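Local coordinates for voltage-sensor containing phosphatase (Ciona intestinalis, PDB 3V0D), which probably dephosphorylates membrane phosphoinositides under the control of a voltage sensor, through a cytosolic PTEN-like phosphatase region joined to a C2 domain, at residues K66-Y78 and F83-H95. The protein carries 1 engineered substitution. Numbering follows the deposited sequence. Where two conformers were deposited one is given.
Sequences KFRIYNLCSERGY and FDNHVYRVMIDDH
Strands 67-73 and 87-92 pair in parallel at the margin of the phosphatase sheet, with strand 121-125 beyond 67-73. From Ile69 N to His86 O (2.9 Å) the ladder runs regularly as far as Val90 N to Asn71 O; a beta bulge shifts the register by one, and Ile92 N reaches Leu72 O at 3.3 Å from above the carbonyl plane. Arg89, bent at chi3 (71°), lays its guanidinium parallel to the Asn71 amide in a separate layer, with NE 3.7 Å from ND2, and Arg89 NH2 bonds Cys73 O in the guanidinium's own plane (2.9 Å). A water accepts from Arg89 NE and lies within bonding distance of Asn71 O and Cys73 O. The Asn71 amide is held at both ends: OD1 accepts from Cys73 N in an Asx turn, while ND2 points straight at Arg76 O (3.1 Å). Further on, Ser74 OG bonds the anti lone pair of Asp93 OD1 (2.7 Å), which also pairs with Arg231. At the opposite end His86 turns its edge to the face of Phe67; mid-ladder, the edge of Tyr70 (CD2) meets Tyr88. Such parallel pairing, with loops leaving the C-terminal strand ends, is typical of the cysteine-phosphatase fold.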
loop_
_atom_site.group_PDB
_atom_site.type_symbol
_atom_site.label_atom_id
_atom_site.label_comp_id
_atom_site.label_asym_id
_atom_site.label_seq_id
_atom_site.Cartn_x
_atom_site.Cartn_y
_atom_site.Cartn_z
ATOM N N LYS A 66 13.190 -21.087 -15.018
ATOM C CA LYS A 66 12.694 -21.322 -13.665
ATOM C C LYS A 66 12.417 -20.018 -12.929
ATOM O O LYS A 66 12.481 -19.977 -11.687
ATOM C CB LYS A 66 13.675 -22.196 -12.881
ATOM C CG LYS A 66 13.700 -23.645 -13.378
ATOM C CD LYS A 66 14.308 -24.591 -12.341
ATOM C CE LYS A 66 14.736 -25.896 -12.960
ATOM N NZ LYS A 66 13.602 -26.636 -13.555
ATOM N N PHE A 67 12.073 -18.965 -13.668
ATOM C CA PHE A 67 11.713 -17.700 -13.027
ATOM C C PHE A 67 10.363 -17.160 -13.485
ATOM O O PHE A 67 9.890 -17.434 -14.600
ATOM C CB PHE A 67 12.812 -16.644 -13.255
ATOM C CG PHE A 67 12.966 -16.224 -14.693
ATOM C CD1 PHE A 67 12.181 -15.204 -15.212
ATOM C CD2 PHE A 67 13.872 -16.866 -15.542
ATOM C CE1 PHE A 67 12.296 -14.820 -16.546
ATOM C CE2 PHE A 67 13.991 -16.472 -16.881
ATOM C CZ PHE A 67 13.195 -15.461 -17.370
ATOM N N ARG A 68 9.772 -16.335 -12.622
ATOM C CA ARG A 68 8.577 -15.569 -12.952
ATOM C C ARG A 68 8.802 -14.171 -12.400
ATOM O O ARG A 68 9.224 -14.021 -11.243
ATOM C CB ARG A 68 7.330 -16.214 -12.378
ATOM C CG ARG A 68 6.011 -15.661 -12.853
ATOM C CD ARG A 68 4.947 -16.719 -12.673
ATOM N NE ARG A 68 3.626 -16.326 -13.141
ATOM C CZ ARG A 68 3.300 -16.229 -14.424
ATOM N NH1 ARG A 68 4.216 -16.462 -15.357
ATOM N NH2 ARG A 68 2.053 -15.893 -14.756
ATOM N N ILE A 69 8.509 -13.161 -13.215
ATOM C CA ILE A 69 8.695 -11.747 -12.849
ATOM C C ILE A 69 7.342 -11.119 -12.587
ATOM O O ILE A 69 6.417 -11.297 -13.383
ATOM C CB ILE A 69 9.377 -10.981 -14.011
ATOM C CG1 ILE A 69 10.622 -11.716 -14.553
ATOM C CG2 ILE A 69 9.682 -9.529 -13.591
ATOM C CD1 ILE A 69 11.722 -11.924 -13.538
ATOM N N TYR A 70 7.250 -10.348 -11.500
ATOM C CA TYR A 70 6.040 -9.598 -11.180
ATOM C C TYR A 70 6.344 -8.113 -11.225
ATOM O O TYR A 70 7.185 -7.622 -10.450
ATOM C CB TYR A 70 5.525 -10.005 -9.786
ATOM C CG TYR A 70 5.086 -11.445 -9.731
ATOM C CD1 TYR A 70 5.975 -12.458 -9.443
ATOM C CD2 TYR A 70 3.768 -11.794 -10.043
ATOM C CE1 TYR A 70 5.580 -13.796 -9.417
ATOM C CE2 TYR A 70 3.353 -13.135 -10.038
ATOM C CZ TYR A 70 4.277 -14.117 -9.731
ATOM O OH TYR A 70 3.907 -15.439 -9.688
ATOM N N ASN A 71 5.669 -7.417 -12.138
ATOM C CA ASN A 71 5.779 -5.965 -12.264
ATOM C C ASN A 71 4.591 -5.351 -11.547
ATOM O O ASN A 71 3.452 -5.504 -12.003
ATOM C CB ASN A 71 5.788 -5.567 -13.744
ATOM C CG ASN A 71 5.732 -4.073 -13.931
ATOM O OD1 ASN A 71 5.837 -3.303 -12.983
ATOM N ND2 ASN A 71 5.554 -3.638 -15.161
ATOM N N LEU A 72 4.856 -4.663 -10.435
ATOM C CA LEU A 72 3.802 -4.103 -9.579
ATOM C C LEU A 72 3.463 -2.656 -9.931
ATOM O O LEU A 72 2.710 -2.008 -9.207
ATOM C CB LEU A 72 4.196 -4.208 -8.129
ATOM C CG LEU A 72 4.001 -5.552 -7.447
ATOM C CD1 LEU A 72 4.405 -6.751 -8.279
ATOM C CD2 LEU A 72 4.628 -5.541 -6.094
ATOM N N CYS A 73 3.999 -2.131 -11.035
ATOM C CA CYS A 73 3.810 -0.702 -11.335
ATOM C C CYS A 73 2.626 -0.476 -12.245
ATOM O O CYS A 73 2.628 -0.894 -13.410
ATOM C CB CYS A 73 5.040 -0.141 -12.044
ATOM S SG CYS A 73 6.556 -0.279 -11.102
ATOM N N SER A 74 1.631 0.272 -11.776
ATOM C CA SER A 74 0.580 0.703 -12.683
ATOM C C SER A 74 1.137 1.667 -13.732
ATOM O O SER A 74 0.566 1.799 -14.810
ATOM C CB SER A 74 -0.561 1.375 -11.939
ATOM O OG SER A 74 -0.078 2.581 -11.369
ATOM N N GLU A 75 2.230 2.357 -13.419
ATOM C CA GLU A 75 2.650 3.492 -14.233
ATOM C C GLU A 75 3.388 3.079 -15.498
ATOM O O GLU A 75 3.459 3.897 -16.413
ATOM C CB GLU A 75 3.569 4.386 -13.399
ATOM C CG GLU A 75 2.888 4.988 -12.174
ATOM C CD GLU A 75 2.956 4.135 -10.897
ATOM O OE1 GLU A 75 2.574 4.668 -9.832
ATOM O OE2 GLU A 75 3.387 2.970 -10.947
ATOM N N ARG A 76 3.974 1.891 -15.533
ATOM C CA ARG A 76 4.925 1.559 -16.598
ATOM C C ARG A 76 5.059 0.059 -16.745
ATOM O O ARG A 76 5.301 -0.636 -15.746
ATOM C CB ARG A 76 6.349 2.110 -16.303
ATOM C CG ARG A 76 6.575 3.591 -16.470
ATOM C CD ARG A 76 8.071 3.897 -16.384
ATOM N NE ARG A 76 8.639 3.633 -15.059
ATOM C CZ ARG A 76 9.939 3.701 -14.764
ATOM N NH1 ARG A 76 10.831 4.000 -15.705
ATOM N NH2 ARG A 76 10.353 3.472 -13.518
ATOM N N GLY A 77 4.900 -0.424 -17.988
ATOM C CA GLY A 77 5.347 -1.758 -18.374
ATOM C C GLY A 77 6.627 -1.657 -19.190
ATOM O O GLY A 77 7.369 -0.686 -19.124
ATOM N N TYR A 78 6.889 -2.703 -19.963
ATOM C CA TYR A 78 8.106 -2.855 -20.746
ATOM C C TYR A 78 7.893 -4.034 -21.691
ATOM O O TYR A 78 6.847 -4.699 -21.630
ATOM C CB TYR A 78 9.372 -3.065 -19.882
ATOM C CG TYR A 78 9.222 -4.029 -18.728
ATOM C CD1 TYR A 78 9.285 -5.414 -18.904
ATOM C CD2 TYR A 78 9.055 -3.550 -17.442
ATOM C CE1 TYR A 78 9.144 -6.288 -17.823
ATOM C CE2 TYR A 78 8.922 -4.401 -16.379
ATOM C CZ TYR A 78 8.980 -5.767 -16.558
ATOM O OH TYR A 78 8.873 -6.634 -15.499
ATOM N N PHE A 83 11.904 -11.055 -21.102
ATOM C CA PHE A 83 11.881 -12.045 -20.017
ATOM C C PHE A 83 11.181 -13.329 -20.482
ATOM O O PHE A 83 10.617 -14.068 -19.679
ATOM C CB PHE A 83 11.173 -11.452 -18.790
ATOM C CG PHE A 83 11.957 -10.368 -18.117
ATOM C CD1 PHE A 83 11.639 -9.038 -18.302
ATOM C CD2 PHE A 83 13.031 -10.705 -17.295
ATOM C CE1 PHE A 83 12.377 -8.051 -17.660
ATOM C CE2 PHE A 83 13.789 -9.704 -16.674
ATOM C CZ PHE A 83 13.439 -8.389 -16.843
ATOM N N ASP A 84 11.228 -13.578 -21.792
ATOM C CA ASP A 84 10.612 -14.776 -22.379
ATOM C C ASP A 84 9.135 -14.907 -22.008
ATOM O O ASP A 84 8.615 -16.012 -21.862
ATOM C CB ASP A 84 11.408 -16.052 -22.060
ATOM C CG ASP A 84 12.782 -16.080 -22.744
ATOM O OD1 ASP A 84 13.012 -15.334 -23.715
ATOM O OD2 ASP A 84 13.648 -16.857 -22.293
ATOM N N ASN A 85 8.455 -13.767 -21.883
ATOM C CA ASN A 85 7.014 -13.726 -21.647
ATOM C C ASN A 85 6.629 -14.298 -20.291
ATOM O O ASN A 85 5.506 -14.764 -20.111
ATOM C CB ASN A 85 6.240 -14.415 -22.776
ATOM C CG ASN A 85 6.687 -13.920 -24.121
ATOM O OD1 ASN A 85 6.659 -12.704 -24.376
ATOM N ND2 ASN A 85 7.143 -14.833 -24.975
ATOM N N HIS A 86 7.544 -14.250 -19.329
ATOM C CA HIS A 86 7.267 -14.762 -17.976
ATOM C C HIS A 86 7.044 -13.615 -16.995
ATOM O O HIS A 86 7.595 -13.611 -15.901
ATOM C CB HIS A 86 8.445 -15.626 -17.505
ATOM C CG HIS A 86 8.733 -16.787 -18.394
ATOM N ND1 HIS A 86 7.753 -17.651 -18.823
ATOM C CD2 HIS A 86 9.889 -17.220 -18.953
ATOM C CE1 HIS A 86 8.290 -18.572 -19.609
ATOM N NE2 HIS A 86 9.589 -18.343 -19.687
ATOM N N VAL A 87 6.231 -12.654 -17.386
ATOM C CA VAL A 87 5.952 -11.469 -16.572
ATOM C C VAL A 87 4.466 -11.424 -16.266
ATOM O O VAL A 87 3.646 -11.670 -17.135
ATOM C CB VAL A 87 6.390 -10.177 -17.291
ATOM C CG1 VAL A 87 6.186 -8.944 -16.381
ATOM C CG2 VAL A 87 7.824 -10.269 -17.756
ATOM N N TYR A 88 4.158 -11.092 -15.016
ATOM C CA TYR A 88 2.790 -10.922 -14.529
ATOM C C TYR A 88 2.676 -9.504 -13.974
ATOM O O TYR A 88 3.485 -9.109 -13.138
ATOM C CB TYR A 88 2.539 -11.982 -13.464
ATOM C CG TYR A 88 1.159 -11.994 -12.842
ATOM C CD1 TYR A 88 0.252 -12.998 -13.173
ATOM C CD2 TYR A 88 0.779 -11.070 -11.875
ATOM C CE1 TYR A 88 -0.994 -13.060 -12.570
ATOM C CE2 TYR A 88 -0.472 -11.131 -11.266
ATOM C CZ TYR A 88 -1.345 -12.122 -11.617
ATOM O OH TYR A 88 -2.581 -12.196 -11.048
ATOM N N ARG A 89 1.685 -8.750 -14.412
ATOM C CA ARG A 89 1.515 -7.369 -13.943
ATOM C C ARG A 89 0.448 -7.262 -12.871
ATOM O O ARG A 89 -0.645 -7.822 -12.988
ATOM C CB ARG A 89 1.138 -6.439 -15.125
ATOM C CG ARG A 89 2.308 -6.095 -16.088
ATOM C CD ARG A 89 2.045 -4.928 -17.014
ATOM N NE ARG A 89 2.027 -3.635 -16.307
ATOM C CZ ARG A 89 1.850 -2.446 -16.910
ATOM N NH1 ARG A 89 1.678 -2.382 -18.228
ATOM N NH2 ARG A 89 1.827 -1.296 -16.219
ATOM N N VAL A 90 0.770 -6.523 -11.814
ATOM C CA VAL A 90 -0.188 -6.138 -10.778
ATOM C C VAL A 90 -0.229 -4.608 -10.811
ATOM O O VAL A 90 0.802 -3.963 -10.604
ATOM C CB VAL A 90 0.231 -6.641 -9.355
ATOM C CG1 VAL A 90 -0.907 -6.423 -8.383
ATOM C CG2 VAL A 90 0.647 -8.110 -9.370
ATOM N N MET A 91 -1.390 -4.024 -11.100
ATOM C CA MET A 91 -1.453 -2.583 -11.349
ATOM C C MET A 91 -1.614 -1.838 -10.029
ATOM O O MET A 91 -2.728 -1.654 -9.562
ATOM C CB MET A 91 -2.600 -2.282 -12.314
ATOM C CG MET A 91 -2.418 -2.977 -13.659
ATOM S SD MET A 91 -1.033 -2.356 -14.632
ATOM C CE MET A 91 -1.763 -0.904 -15.381
ATOM N N ILE A 92 -0.516 -1.476 -9.399
ATOM C CA ILE A 92 -0.549 -0.771 -8.108
ATOM C C ILE A 92 0.066 0.610 -8.324
ATOM O O ILE A 92 1.166 0.736 -8.865
ATOM C CB ILE A 92 0.236 -1.527 -7.021
ATOM C CG1 ILE A 92 -0.197 -3.010 -6.947
ATOM C CG2 ILE A 92 0.011 -0.828 -5.679
ATOM C CD1 ILE A 92 0.694 -3.833 -6.047
ATOM N N ASP A 93 -0.631 1.669 -7.893
ATOM C CA ASP A 93 -0.034 2.998 -7.940
ATOM C C ASP A 93 1.041 3.130 -6.863
ATOM O O ASP A 93 0.904 2.589 -5.754
ATOM C CB ASP A 93 -1.092 4.066 -7.688
ATOM C CG ASP A 93 -2.144 4.157 -8.756
ATOM O OD1 ASP A 93 -2.011 3.587 -9.853
ATOM O OD2 ASP A 93 -3.143 4.869 -8.483
ATOM N N ASP A 94 2.087 3.888 -7.165
ATOM C CA ASP A 94 3.153 4.087 -6.191
ATOM C C ASP A 94 2.559 4.640 -4.892
ATOM O O ASP A 94 1.655 5.499 -4.919
ATOM C CB ASP A 94 4.206 5.031 -6.770
ATOM C CG ASP A 94 5.562 4.900 -6.101
ATOM O OD1 ASP A 94 6.499 5.601 -6.543
ATOM O OD2 ASP A 94 5.687 4.076 -5.177
ATOM N N HIS A 95 3.030 4.116 -3.765
ATOM C CA HIS A 95 2.558 4.584 -2.446
ATOM C C HIS A 95 1.119 4.192 -2.166
ATOM O O HIS A 95 0.501 4.758 -1.265
ATOM C CB HIS A 95 2.770 6.094 -2.218
ATOM C CG HIS A 95 4.075 6.565 -2.712
ATOM N ND1 HIS A 95 5.281 6.108 -2.228
ATOM C CD2 HIS A 95 4.358 7.449 -3.681
ATOM C CE1 HIS A 95 6.262 6.702 -2.893
ATOM N NE2 HIS A 95 5.727 7.537 -3.767
HETATM O O HOH W 1 3.483 -15.805 -18.184
HETATM O O HOH W 2 2.190 -3.604 -13.563
#